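Long-range contacts in integral membrane indolylacetylinositol arabinosyltransferase EmbB (PDB 7BVC), which probably polymerises arabinose into the arabinan of arabinogalactan, as a membrane-embedded arabinosyltransferase of mycobacterial cell-wall synthesis: residues B[289-294]-B[981-986]; B[305-310]-B[1015-1020]; B[66-71]-B[1057-1062]; B[1027-1032]-B[1052-1057]; B[737-742]-B[956-961]. All blocks are in the same frame, centred on the assembly; numbering follows the deposited sequence.

Contact 1. Residues B[289-294]-B[981-986]; sequences ILQMAR and QQPMLH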
# COMPACT_ATOMS: atom_id res chain seq x y z
N ILE B 289 -8.33 -24.45 2.61
CA ILE B 289 -9.39 -25.13 3.33
C ILE B 289 -9.40 -26.62 3.01
O ILE B 289 -9.70 -27.45 3.88
CB ILE B 289 -10.74 -24.47 3.02
CG1 ILE B 289 -10.70 -23.00 3.43
CG2 ILE B 289 -11.87 -25.18 3.74
CD1 ILE B 289 -12.02 -22.29 3.27
N LEU B 290 -9.08 -26.99 1.77
CA LEU B 290 -9.06 -28.41 1.42
C LEU B 290 -7.99 -29.16 2.20
O LEU B 290 -8.23 -30.26 2.70
CB LEU B 290 -8.84 -28.59 -0.08
CG LEU B 290 -9.18 -29.98 -0.61
CD1 LEU B 290 -10.65 -30.29 -0.38
CD2 LEU B 290 -8.82 -30.11 -2.07
N GLN B 291 -6.80 -28.57 2.33
CA GLN B 291 -5.75 -29.22 3.11
C GLN B 291 -6.06 -29.17 4.60
O GLN B 291 -5.66 -30.08 5.33
CB GLN B 291 -4.40 -28.57 2.82
CG GLN B 291 -4.02 -28.54 1.35
CD GLN B 291 -4.11 -29.91 0.71
OE1 GLN B 291 -4.76 -30.07 -0.32
NE2 GLN B 291 -3.46 -30.89 1.31
N MET B 292 -6.75 -28.13 5.06
CA MET B 292 -7.17 -28.11 6.46
C MET B 292 -8.16 -29.22 6.76
O MET B 292 -8.14 -29.81 7.85
CB MET B 292 -7.78 -26.75 6.81
CG MET B 292 -6.77 -25.63 6.92
SD MET B 292 -7.37 -24.28 7.94
CE MET B 292 -9.12 -24.33 7.59
N ALA B 293 -9.05 -29.52 5.81
CA ALA B 293 -10.11 -30.50 6.03
C ALA B 293 -9.68 -31.93 5.76
O ALA B 293 -10.25 -32.86 6.35
CB ALA B 293 -11.32 -30.17 5.16
N ARG B 294 -8.70 -32.16 4.88
CA ARG B 294 -8.27 -33.51 4.58
C ARG B 294 -7.39 -34.12 5.66
O ARG B 294 -7.16 -35.33 5.63
CB ARG B 294 -7.52 -33.54 3.24
CG ARG B 294 -8.41 -33.41 2.03
CD ARG B 294 -7.60 -33.30 0.76
NE ARG B 294 -6.99 -34.58 0.39
CZ ARG B 294 -6.09 -34.72 -0.58
NH1 ARG B 294 -5.70 -33.67 -1.28
NH2 ARG B 294 -5.58 -35.92 -0.84
N GLN B 981 -2.92 -36.17 -4.89
CA GLN B 981 -1.74 -36.32 -4.06
C GLN B 981 -2.11 -36.27 -2.59
O GLN B 981 -3.12 -35.67 -2.20
CB GLN B 981 -0.72 -35.22 -4.39
CG GLN B 981 -0.79 -34.72 -5.82
CD GLN B 981 -0.50 -35.81 -6.83
OE1 GLN B 981 0.31 -36.70 -6.59
NE2 GLN B 981 -1.18 -35.74 -7.98
N GLN B 982 -1.29 -36.90 -1.76
CA GLN B 982 -1.63 -36.97 -0.35
C GLN B 982 -0.85 -35.92 0.43
O GLN B 982 0.37 -35.80 0.23
CB GLN B 982 -1.33 -38.35 0.21
CG GLN B 982 -2.12 -38.68 1.47
CD GLN B 982 -1.41 -39.68 2.35
OE1 GLN B 982 -0.21 -39.91 2.21
NE2 GLN B 982 -2.15 -40.28 3.28
N PRO B 983 -1.49 -35.16 1.30
CA PRO B 983 -0.76 -34.14 2.07
C PRO B 983 0.13 -34.75 3.14
O PRO B 983 0.20 -35.98 3.29
CB PRO B 983 -1.88 -33.30 2.69
CG PRO B 983 -3.02 -34.23 2.81
CD PRO B 983 -2.93 -35.15 1.62
N MET B 984 0.81 -33.90 3.90
CA MET B 984 1.71 -34.33 4.96
C MET B 984 0.92 -34.33 6.27
O MET B 984 0.72 -33.28 6.89
CB MET B 984 2.92 -33.41 5.02
CG MET B 984 3.94 -33.77 6.08
SD MET B 984 5.27 -32.56 6.16
CE MET B 984 4.34 -31.05 6.42
N LEU B 985 0.47 -35.51 6.68
CA LEU B 985 -0.37 -35.63 7.86
C LEU B 985 0.44 -35.40 9.13
O LEU B 985 1.67 -35.43 9.14
CB LEU B 985 -1.03 -37.01 7.91
CG LEU B 985 -1.94 -37.40 6.74
CD1 LEU B 985 -2.42 -38.83 6.90
CD2 LEU B 985 -3.12 -36.45 6.65
N HIS B 986 -0.28 -35.18 10.23
CA HIS B 986 0.34 -35.02 11.54
C HIS B 986 -0.63 -35.53 12.60
O HIS B 986 -1.84 -35.42 12.45
CB HIS B 986 0.71 -33.56 11.82
CG HIS B 986 -0.44 -32.70 12.22
ND1 HIS B 986 -1.21 -32.01 11.30
CD2 HIS B 986 -0.95 -32.39 13.43
CE1 HIS B 986 -2.15 -31.33 11.93
NE2 HIS B 986 -2.01 -31.55 13.23
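Arg294 and Gln291, one turn apart on a helix, both reach Pro983 in an irregular loop. The Arg294 side chain crosses the proline ring at about a right angle. Pro983 CD lies over one face of the guanidinium, toward its rim, 3.7 Å from Arg294 NH2. The edge of the same group is turned to a backbone carbonyl. Arg294 NH2 donates to Gln981 O at 2.8 Å, with 147° at the hydrogen. The oxygen sits somewhat out of the guanidinium plane. Arg294 NH1 adds a weak, bent bond to this oxygen, so one carbonyl receives both terminal nitrogens. The arginine chain bends at chi3 (72°), and the guanidinium ends beside Gln981 O and Pro983.

Helix 287-294 lies in the GT-C-type region, and the loop in the C-terminal domain. The contact therefore joins the two. Ile289 of the same helix touches bound ethambutol.

Gln291 NE2 lies against Pro983 CB (3.2 Å) and Pro983 CG, the two side chains meeting at a slant. The glutamine chain is bent at chi2 (-52°), which brings the amide end nearer to the loop. Leu985 CD2 approaches the backbone Arg294 O at 4.3 Å. Arg294 NH1 also has a long, weak ion pair with Asp331.

Contact 2. Residues B[305-310]-B[1015-1020]; sequences YFRWFG and GINGGL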
# COMPACT_ATOMS: atom_id res chain seq x y z
N TYR B 305 -3.38 -25.60 9.38
CA TYR B 305 -2.33 -26.48 8.89
C TYR B 305 -1.04 -25.71 8.60
O TYR B 305 0.06 -26.20 8.89
CB TYR B 305 -2.81 -27.21 7.64
CG TYR B 305 -1.89 -28.29 7.15
CD1 TYR B 305 -1.50 -29.33 7.98
CD2 TYR B 305 -1.43 -28.29 5.84
CE1 TYR B 305 -0.66 -30.32 7.53
CE2 TYR B 305 -0.59 -29.28 5.38
CZ TYR B 305 -0.21 -30.29 6.23
OH TYR B 305 0.63 -31.28 5.78
N PHE B 306 -1.15 -24.51 8.03
CA PHE B 306 -0.02 -23.84 7.41
C PHE B 306 0.65 -22.79 8.28
O PHE B 306 1.65 -22.21 7.86
CB PHE B 306 -0.45 -23.19 6.09
CG PHE B 306 -0.98 -24.17 5.08
CD1 PHE B 306 -0.12 -24.87 4.26
CD2 PHE B 306 -2.34 -24.37 4.94
CE1 PHE B 306 -0.60 -25.77 3.34
CE2 PHE B 306 -2.83 -25.26 4.01
CZ PHE B 306 -1.96 -25.96 3.21
N ARG B 307 0.15 -22.53 9.49
CA ARG B 307 0.65 -21.39 10.24
C ARG B 307 0.25 -21.52 11.70
O ARG B 307 -0.62 -22.32 12.06
CB ARG B 307 0.13 -20.08 9.64
CG ARG B 307 0.87 -18.82 10.03
CD ARG B 307 0.25 -17.62 9.34
NE ARG B 307 0.65 -16.35 9.93
CZ ARG B 307 1.62 -15.58 9.46
NH1 ARG B 307 1.91 -14.43 10.05
NH2 ARG B 307 2.30 -15.95 8.38
N TRP B 308 0.93 -20.74 12.54
CA TRP B 308 0.56 -20.52 13.94
C TRP B 308 0.77 -21.77 14.80
O TRP B 308 -0.05 -22.09 15.65
CB TRP B 308 -0.88 -20.02 14.06
CG TRP B 308 -1.04 -18.62 13.59
CD1 TRP B 308 -0.27 -17.55 13.92
CD2 TRP B 308 -2.03 -18.14 12.67
NE1 TRP B 308 -0.72 -16.43 13.28
CE2 TRP B 308 -1.80 -16.76 12.50
CE3 TRP B 308 -3.08 -18.73 11.98
CZ2 TRP B 308 -2.58 -15.97 11.67
CZ3 TRP B 308 -3.86 -17.95 11.15
CH2 TRP B 308 -3.61 -16.58 11.01
N PHE B 309 1.89 -22.46 14.58
CA PHE B 309 2.37 -23.52 15.47
C PHE B 309 1.32 -24.62 15.68
O PHE B 309 1.29 -25.26 16.74
CB PHE B 309 2.81 -22.95 16.82
CG PHE B 309 3.98 -22.02 16.72
CD1 PHE B 309 5.28 -22.51 16.73
CD2 PHE B 309 3.79 -20.66 16.62
CE1 PHE B 309 6.35 -21.65 16.63
CE2 PHE B 309 4.86 -19.80 16.52
CZ PHE B 309 6.14 -20.29 16.53
N GLY B 310 0.47 -24.84 14.69
CA GLY B 310 -0.53 -25.89 14.81
C GLY B 310 -1.62 -25.59 15.81
O GLY B 310 -1.98 -26.47 16.61
N GLY B 1015 9.13 -20.17 8.98
CA GLY B 1015 9.46 -20.85 10.21
C GLY B 1015 9.34 -19.99 11.45
O GLY B 1015 9.18 -20.53 12.55
N ILE B 1016 9.41 -18.67 11.31
CA ILE B 1016 9.41 -17.77 12.46
C ILE B 1016 8.02 -17.38 12.92
O ILE B 1016 7.88 -16.73 13.96
CB ILE B 1016 10.22 -16.49 12.17
CG1 ILE B 1016 9.48 -15.62 11.15
CG2 ILE B 1016 11.61 -16.83 11.67
CD1 ILE B 1016 10.03 -14.22 11.04
N ASN B 1017 6.98 -17.74 12.17
CA ASN B 1017 5.59 -17.45 12.53
C ASN B 1017 4.76 -18.72 12.43
O ASN B 1017 3.67 -18.75 11.86
CB ASN B 1017 5.03 -16.33 11.67
CG ASN B 1017 5.40 -16.47 10.22
OD1 ASN B 1017 5.75 -17.55 9.76
ND2 ASN B 1017 5.33 -15.37 9.48
N GLY B 1018 5.29 -19.80 13.01
CA GLY B 1018 4.67 -21.11 12.97
C GLY B 1018 5.01 -21.86 11.71
O GLY B 1018 5.94 -22.67 11.70
N GLY B 1019 4.28 -21.57 10.63
CA GLY B 1019 4.64 -22.07 9.31
C GLY B 1019 4.79 -23.57 9.19
O GLY B 1019 4.48 -24.32 10.12
N LEU B 1020 5.24 -24.02 8.02
CA LEU B 1020 5.68 -25.39 7.83
C LEU B 1020 7.08 -25.48 7.24
O LEU B 1020 7.65 -26.58 7.22
CB LEU B 1020 4.71 -26.16 6.93
CG LEU B 1020 3.58 -26.90 7.63
CD1 LEU B 1020 2.68 -27.57 6.61
CD2 LEU B 1020 4.14 -27.93 8.60
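Tyr305, Arg307 and Phe309 pack against the glycine-rich loop 1015-1020. The contact is a buried junction of two irregular loops, one from the GT-C-type region and one from the C-terminal domain. Trp308 lies close to bound ethambutol.

Two CH-pi contacts carry the apolar side. Gly1018 CA stands over the centre of the Phe309 ring, 3.7 Å from its centroid. Leu1020 CD1 lies over a face of the Tyr305 ring, nearer its rim, at 4.1 Å from the centroid. The Leu1020 and Tyr305 side chains cross at about a right angle.

Polar contacts between the backbones are weak. Trp308 N donates a long bond to Asn1017 O at 3.5 Å. Gly1019 CA makes a CA-H...O contact with Phe306 O.

The charged group is Arg307, whose chain runs extended from CG to NE past Asn1017. Its NH2 is held by Trp1012 O, from outside the two loops, and the guanidinium makes a cation-pi contact with Trp1012. Asn1017 CB lies 3.9 Å above the Arg307 guanidinium plane, toward its rim, and the amide plane is tilted 49° to it.

Contact 3. Residues B[66-71]-B[1057-1062]; sequences NVTAPL and ATPAEL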
# COMPACT_ATOMS: atom_id res chain seq x y z
N ASN B 66 20.39 -42.54 14.53
CA ASN B 66 19.67 -41.28 14.47
C ASN B 66 18.16 -41.53 14.46
O ASN B 66 17.68 -42.61 14.13
CB ASN B 66 20.08 -40.48 13.24
CG ASN B 66 21.55 -40.13 13.24
OD1 ASN B 66 22.15 -39.93 14.29
ND2 ASN B 66 22.14 -40.04 12.05
N VAL B 67 17.41 -40.50 14.83
CA VAL B 67 15.96 -40.59 14.94
C VAL B 67 15.35 -39.29 14.44
O VAL B 67 15.88 -38.20 14.70
CB VAL B 67 15.53 -40.89 16.40
CG1 VAL B 67 14.08 -40.51 16.63
CG2 VAL B 67 15.74 -42.36 16.72
N THR B 68 14.24 -39.39 13.71
CA THR B 68 13.51 -38.23 13.22
C THR B 68 12.12 -38.20 13.84
O THR B 68 11.46 -39.24 13.95
CB THR B 68 13.44 -38.22 11.69
OG1 THR B 68 12.92 -36.96 11.24
CG2 THR B 68 12.58 -39.35 11.16
N ALA B 69 11.70 -37.02 14.29
CA ALA B 69 10.39 -36.82 14.89
C ALA B 69 10.04 -35.34 14.88
O ALA B 69 10.06 -34.69 15.93
CB ALA B 69 10.34 -37.37 16.31
N PRO B 70 9.73 -34.76 13.72
CA PRO B 70 9.54 -33.31 13.63
C PRO B 70 8.26 -32.87 14.33
O PRO B 70 7.17 -33.34 14.00
CB PRO B 70 9.47 -33.05 12.12
CG PRO B 70 9.08 -34.34 11.52
CD PRO B 70 9.61 -35.42 12.41
N LEU B 71 8.41 -31.98 15.30
CA LEU B 71 7.27 -31.49 16.06
C LEU B 71 6.56 -30.37 15.31
O LEU B 71 7.19 -29.53 14.67
CB LEU B 71 7.72 -30.98 17.44
CG LEU B 71 8.56 -31.93 18.28
CD1 LEU B 71 8.65 -31.43 19.71
CD2 LEU B 71 7.99 -33.34 18.25
N ALA B 1057 17.76 -41.22 8.82
CA ALA B 1057 17.17 -41.43 10.13
C ALA B 1057 15.76 -42.00 9.97
O ALA B 1057 15.05 -41.66 9.02
CB ALA B 1057 17.13 -40.12 10.93
N THR B 1058 15.38 -42.86 10.91
CA THR B 1058 14.07 -43.50 10.90
C THR B 1058 13.20 -42.96 12.03
O THR B 1058 13.72 -42.48 13.05
CB THR B 1058 14.21 -45.02 11.05
OG1 THR B 1058 14.80 -45.34 12.31
CG2 THR B 1058 15.06 -45.59 9.93
N PRO B 1059 11.88 -43.00 11.88
CA PRO B 1059 10.99 -42.39 12.88
C PRO B 1059 11.10 -43.04 14.25
O PRO B 1059 11.64 -44.13 14.42
CB PRO B 1059 9.60 -42.59 12.27
CG PRO B 1059 9.84 -42.70 10.81
CD PRO B 1059 11.14 -43.42 10.67
N ALA B 1060 10.55 -42.33 15.24
CA ALA B 1060 10.59 -42.74 16.64
C ALA B 1060 9.35 -43.54 17.01
O ALA B 1060 8.60 -44.00 16.14
CB ALA B 1060 10.75 -41.51 17.53
N GLU B 1061 9.11 -43.73 18.31
CA GLU B 1061 8.00 -44.55 18.78
C GLU B 1061 7.02 -43.84 19.71
O GLU B 1061 5.87 -44.26 19.78
CB GLU B 1061 8.55 -45.80 19.49
CG GLU B 1061 8.96 -46.90 18.53
CD GLU B 1061 10.02 -47.82 19.11
OE1 GLU B 1061 9.94 -48.14 20.32
OE2 GLU B 1061 10.93 -48.22 18.36
N LEU B 1062 7.45 -42.78 20.41
CA LEU B 1062 6.50 -41.89 21.09
C LEU B 1062 5.61 -42.56 22.12
O LEU B 1062 4.41 -42.74 21.87
CB LEU B 1062 5.62 -41.18 20.06
CG LEU B 1062 6.17 -39.92 19.40
CD1 LEU B 1062 7.28 -40.23 18.43
CD2 LEU B 1062 5.03 -39.20 18.71
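A short, weakly bonded parallel pairing at the edge of a small mixed sheet brings Val67 and Thr68 of the concanavalin-like domain to Thr1058, Pro1059 and Ala1060 of the C-terminal domain. Strand 67-68 is bonded on its other side to strand 191-192, through Val67 and Val192. The touching parts run 53° apart end to end, so they soon separate.

Thr68 lies at the middle of the contact. Its N donates to Thr1058 O at 3.2 Å, with 164° at the hydrogen. In return Thr68 O receives a weak, bent bond from Ala1060 N, and Pro1059 CA adds a CA-H...O contact to it at 3.4 Å. Thr68 OG1 is anti to the backbone N (chi1 -170°), and the methyl CG2 falls between N and the carbonyl carbon, facing Thr1058 C and Pro1059 N.

Small side chains fill the rest. Val67 CG1 meets Ala1060 CB at 3.6 Å, and Ala69 CB comes to the same methyl more loosely. At the other end Asn66 CB touches Ala1057 CB at 3.8 Å. The Asn66 amide is engaged elsewhere, with OD1 bonded to Thr194 N.

One good backbone bond, one weak one and a few methyl contacts hold the two domains here, with no charged pair between the segments.

Contact 4. Residues B[1027-1032]-B[1052-1057]; sequences LLRASV and DTVVEA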
# COMPACT_ATOMS: atom_id res chain seq x y z
N LEU B 1027 15.60 -30.04 8.36
CA LEU B 1027 15.70 -31.48 8.17
C LEU B 1027 16.06 -31.89 6.75
O LEU B 1027 16.71 -32.93 6.58
CB LEU B 1027 14.38 -32.14 8.57
CG LEU B 1027 14.31 -33.67 8.56
CD1 LEU B 1027 15.48 -34.26 9.33
CD2 LEU B 1027 12.99 -34.14 9.14
N LEU B 1028 15.68 -31.12 5.74
CA LEU B 1028 15.79 -31.56 4.35
C LEU B 1028 16.45 -30.48 3.51
O LEU B 1028 16.64 -29.34 3.94
CB LEU B 1028 14.41 -31.91 3.78
CG LEU B 1028 13.58 -32.90 4.58
CD1 LEU B 1028 12.12 -32.82 4.19
CD2 LEU B 1028 14.09 -34.32 4.41
N ARG B 1029 16.80 -30.85 2.27
CA ARG B 1029 17.38 -29.94 1.29
C ARG B 1029 16.55 -29.99 0.02
O ARG B 1029 16.25 -31.08 -0.48
CB ARG B 1029 18.84 -30.31 0.99
CG ARG B 1029 19.82 -29.93 2.07
CD ARG B 1029 21.13 -30.69 1.91
NE ARG B 1029 22.21 -30.11 2.71
CZ ARG B 1029 23.34 -30.74 3.00
NH1 ARG B 1029 23.55 -31.98 2.55
NH2 ARG B 1029 24.27 -30.14 3.73
N ALA B 1030 16.18 -28.83 -0.50
CA ALA B 1030 15.27 -28.73 -1.64
C ALA B 1030 16.03 -28.45 -2.93
O ALA B 1030 17.00 -27.69 -2.95
CB ALA B 1030 14.23 -27.64 -1.41
N SER B 1031 15.57 -29.07 -4.01
CA SER B 1031 16.19 -28.87 -5.32
C SER B 1031 15.11 -28.81 -6.39
O SER B 1031 14.21 -29.65 -6.42
CB SER B 1031 17.18 -29.99 -5.64
OG SER B 1031 16.52 -31.23 -5.78
N VAL B 1032 15.22 -27.82 -7.28
CA VAL B 1032 14.20 -27.61 -8.30
C VAL B 1032 14.32 -28.69 -9.38
O VAL B 1032 15.40 -29.20 -9.68
CB VAL B 1032 14.32 -26.20 -8.90
CG1 VAL B 1032 13.27 -25.95 -9.97
CG2 VAL B 1032 14.21 -25.16 -7.81
N ASP B 1052 15.82 -33.93 -0.30
CA ASP B 1052 16.86 -34.91 0.01
C ASP B 1052 17.25 -34.79 1.48
O ASP B 1052 17.40 -33.68 2.00
CB ASP B 1052 18.08 -34.71 -0.88
CG ASP B 1052 17.72 -34.56 -2.34
OD1 ASP B 1052 17.69 -33.41 -2.83
OD2 ASP B 1052 17.46 -35.59 -3.00
N THR B 1053 17.40 -35.93 2.13
CA THR B 1053 17.73 -35.95 3.55
C THR B 1053 19.18 -35.51 3.76
O THR B 1053 20.05 -35.73 2.92
CB THR B 1053 17.52 -37.34 4.13
OG1 THR B 1053 18.34 -38.28 3.44
CG2 THR B 1053 16.06 -37.75 4.00
N VAL B 1054 19.42 -34.90 4.91
CA VAL B 1054 20.77 -34.52 5.30
C VAL B 1054 21.51 -35.70 5.93
O VAL B 1054 22.68 -35.93 5.63
CB VAL B 1054 20.73 -33.31 6.26
CG1 VAL B 1054 22.11 -32.75 6.46
CG2 VAL B 1054 19.79 -32.25 5.71
N VAL B 1055 20.83 -36.45 6.80
CA VAL B 1055 21.34 -37.68 7.36
C VAL B 1055 20.21 -38.70 7.35
O VAL B 1055 19.03 -38.35 7.35
CB VAL B 1055 21.90 -37.49 8.79
CG1 VAL B 1055 23.21 -36.72 8.74
CG2 VAL B 1055 20.89 -36.76 9.64
N GLU B 1056 20.58 -39.98 7.35
CA GLU B 1056 19.60 -41.05 7.23
C GLU B 1056 19.07 -41.41 8.61
O GLU B 1056 19.82 -41.85 9.48
CB GLU B 1056 20.23 -42.27 6.55
CG GLU B 1056 19.24 -43.29 6.02
CD GLU B 1056 18.76 -44.26 7.08
OE1 GLU B 1056 19.51 -44.49 8.05
OE2 GLU B 1056 17.64 -44.79 6.94
N ALA B 1057 17.76 -41.22 8.82
CA ALA B 1057 17.17 -41.43 10.13
C ALA B 1057 15.76 -42.00 9.97
O ALA B 1057 15.05 -41.66 9.02
CB ALA B 1057 17.13 -40.12 10.93
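Arg1029 and Asp1052 face each other through their backbones as an antiparallel hydrogen-bonded pair, and they begin the tight part of the contact. Arg1029 N donates to Asp1052 O at 2.9 Å. Asp1052 N returns a bond to Arg1029 O at the same distance of 2.9 Å, and this one is straighter, with 169° at the hydrogen. Leu1028 CA makes a bent CA-H...O contact with Asp1052 O. Val1054 belongs here through one branch: Val1054 CG2 packs on the backbone Leu1027 O at 3.3 Å.

Next to the bonded pair, Leu1028 and Thr1053 form a non-hydrogen-bonded pair. Their side chains cross, and Leu1028 CD2 touches Thr1053 CG2 at 4.0 Å. Here the contact opens, for Thr1053 and Asp1052 are exposed to solvent. Arg1029 stretches out from CG to NE, crossing Val1054 at about a right angle. Val1054 CG1, the other branch, sits over the centre of one guanidinium face, 4.2 Å from Arg1029 CZ. This is a loose contact of a methyl with a flat cation. The Asp1052 carboxylate makes no salt bridge with Arg1029, and Asp1052 OD1 lies 3.9 Å from Ser1031 OG.

Beyond Thr1053 the chain leaves the strand, and Val1054 and Val1055 touch Glu105. Leu1028 comes directly after helix 1024-1027. The paired strands 1028-1037 and 1047-1053 make an antiparallel beta hairpin, which belongs to the larger mixed sheet of the C-terminal domain.

Contact 5. Residues B[737-742]-B[956-961]; sequences VLVEPD and QSVQEY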
# COMPACT_ATOMS: atom_id res chain seq x y z
N VAL B 737 0.87 -31.72 -16.62
CA VAL B 737 2.20 -31.22 -16.30
C VAL B 737 3.19 -32.35 -16.52
O VAL B 737 2.97 -33.47 -16.05
CB VAL B 737 2.27 -30.68 -14.86
CG1 VAL B 737 3.69 -30.26 -14.53
CG2 VAL B 737 1.33 -29.51 -14.69
N LEU B 738 4.28 -32.06 -17.22
CA LEU B 738 5.31 -33.04 -17.53
C LEU B 738 6.59 -32.67 -16.79
O LEU B 738 7.01 -31.50 -16.81
CB LEU B 738 5.57 -33.11 -19.04
CG LEU B 738 4.33 -33.34 -19.90
CD1 LEU B 738 4.62 -32.98 -21.35
CD2 LEU B 738 3.86 -34.78 -19.79
N VAL B 739 7.21 -33.65 -16.15
CA VAL B 739 8.38 -33.44 -15.31
C VAL B 739 9.54 -34.25 -15.87
O VAL B 739 9.35 -35.36 -16.38
CB VAL B 739 8.09 -33.83 -13.84
CG1 VAL B 739 7.75 -35.30 -13.72
CG2 VAL B 739 9.28 -33.48 -12.95
N GLU B 740 10.75 -33.68 -15.80
CA GLU B 740 11.96 -34.38 -16.22
C GLU B 740 12.53 -35.13 -15.02
O GLU B 740 13.07 -34.48 -14.11
CB GLU B 740 12.99 -33.40 -16.77
CG GLU B 740 12.58 -32.67 -18.03
CD GLU B 740 13.66 -31.73 -18.52
OE1 GLU B 740 14.70 -31.62 -17.85
OE2 GLU B 740 13.45 -31.07 -19.56
N PRO B 741 12.44 -36.46 -14.97
CA PRO B 741 13.05 -37.19 -13.86
C PRO B 741 14.54 -36.94 -13.74
O PRO B 741 15.03 -36.51 -12.69
CB PRO B 741 12.75 -38.66 -14.20
CG PRO B 741 11.56 -38.60 -15.09
CD PRO B 741 11.74 -37.36 -15.91
N ASP B 742 15.28 -37.20 -14.82
CA ASP B 742 16.71 -36.94 -14.89
C ASP B 742 16.96 -35.90 -15.98
O ASP B 742 16.83 -36.21 -17.17
CB ASP B 742 17.48 -38.22 -15.17
CG ASP B 742 18.96 -37.97 -15.42
OD1 ASP B 742 19.67 -37.59 -14.47
OD2 ASP B 742 19.41 -38.17 -16.57
N GLN B 956 7.66 -37.00 -18.59
CA GLN B 956 6.79 -37.93 -17.88
C GLN B 956 5.81 -37.12 -17.05
O GLN B 956 6.14 -36.03 -16.58
CB GLN B 956 7.60 -38.88 -16.98
CG GLN B 956 6.80 -40.04 -16.42
CD GLN B 956 7.64 -40.96 -15.56
OE1 GLN B 956 7.19 -42.03 -15.16
NE2 GLN B 956 8.86 -40.54 -15.27
N SER B 957 4.61 -37.66 -16.88
CA SER B 957 3.56 -36.96 -16.15
C SER B 957 3.93 -36.80 -14.68
O SER B 957 4.90 -37.38 -14.18
CB SER B 957 2.23 -37.72 -16.28
OG SER B 957 1.15 -36.93 -15.82
N VAL B 958 3.13 -36.00 -13.97
CA VAL B 958 3.33 -35.82 -12.54
C VAL B 958 2.55 -36.85 -11.74
O VAL B 958 3.04 -37.38 -10.74
CB VAL B 958 2.95 -34.38 -12.13
CG1 VAL B 958 2.68 -34.29 -10.64
CG2 VAL B 958 4.04 -33.41 -12.53
N GLN B 959 1.33 -37.18 -12.18
CA GLN B 959 0.55 -38.22 -11.54
C GLN B 959 1.24 -39.58 -11.61
O GLN B 959 0.99 -40.44 -10.76
CB GLN B 959 -0.84 -38.30 -12.19
CG GLN B 959 -1.77 -39.36 -11.62
CD GLN B 959 -2.11 -39.13 -10.16
OE1 GLN B 959 -1.95 -40.01 -9.33
NE2 GLN B 959 -2.59 -37.93 -9.86
N GLU B 960 2.12 -39.78 -12.59
CA GLU B 960 2.87 -41.02 -12.73
C GLU B 960 4.20 -41.00 -11.99
O GLU B 960 4.55 -41.99 -11.34
CB GLU B 960 3.12 -41.32 -14.21
CG GLU B 960 3.82 -42.65 -14.45
CD GLU B 960 4.00 -42.94 -15.92
OE1 GLU B 960 3.60 -42.10 -16.76
OE2 GLU B 960 4.55 -44.02 -16.25
N TYR B 961 4.95 -39.90 -12.07
CA TYR B 961 6.18 -39.79 -11.30
C TYR B 961 5.88 -39.72 -9.81
O TYR B 961 6.30 -40.59 -9.03
CB TYR B 961 6.96 -38.55 -11.75
CG TYR B 961 8.33 -38.42 -11.12
CD1 TYR B 961 9.23 -39.47 -11.13
CD2 TYR B 961 8.72 -37.23 -10.52
CE1 TYR B 961 10.48 -39.35 -10.56
CE2 TYR B 961 9.97 -37.10 -9.94
CZ TYR B 961 10.84 -38.16 -9.97
OH TYR B 961 12.08 -38.03 -9.39
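The Tyr961 ring meets Val739 and Pro741, and both approach it obliquely. Val739 CG1 is 3.9 Å from Tyr961 CD2 and also close to Tyr961 CB. Pro741 CB approaches from the same side of the ring plane, 4.3 Å from Tyr961 CE1. With CG anti to the backbone N (chi1 -174°), the ring lies beside Val739 and Pro741. Tyr961 also touches Met1033 and Lys1050. The second flat group is the amide of Gln956. Its extended side chain crosses Pro741 at about a right angle, and the NE2 end lies against Pro741 CG.

The backbones meet at the border of a mixed sheet in the C-terminal domain. Short strand 956-957 pairs loosely with strand 737-739, which is bonded on its other side to strand 1028-1037. One bond crosses: Val739 N donates to Gln956 O at 2.6 Å, with 172° at the hydrogen. Leu738 CA also directs a CA-H...O contact to Gln956 O.

Right after the pairing the chain turns into helix 958-961, with Ser957 at the N-cap position. The first residue of the helix, Val958, lies side by side with Val737, their side chains pointing the same way. Val737 CG1 and Val958 CG2 are 3.7 Å apart. Val739 CB touches the same methyl more loosely, at 4.3 Å from Val958 CG2.

In the fold
Contact 3 ties residues near the start of the chain to others near its end, and it encloses all the other contacts along the sequence. Contacts 1 and 2 cross in sequence, and contact 5 is nested inside both. Contact 4 follows them and closes inside contact 3. Contacts 1 and 2, with centres 15 Å apart, touch: Gln291 packs on Phe306, and Met984 on Leu1020. Together they join the GT-C-type region to the C-terminal domain near bound ethambutol. Contacts 4 and 5 reach the same sheet, with centres 21 Å apart. Contact 3 shares Ala1057 with contact 4 and brings in the concanavalin-like domain. The C-terminal domain thus takes part in every contact.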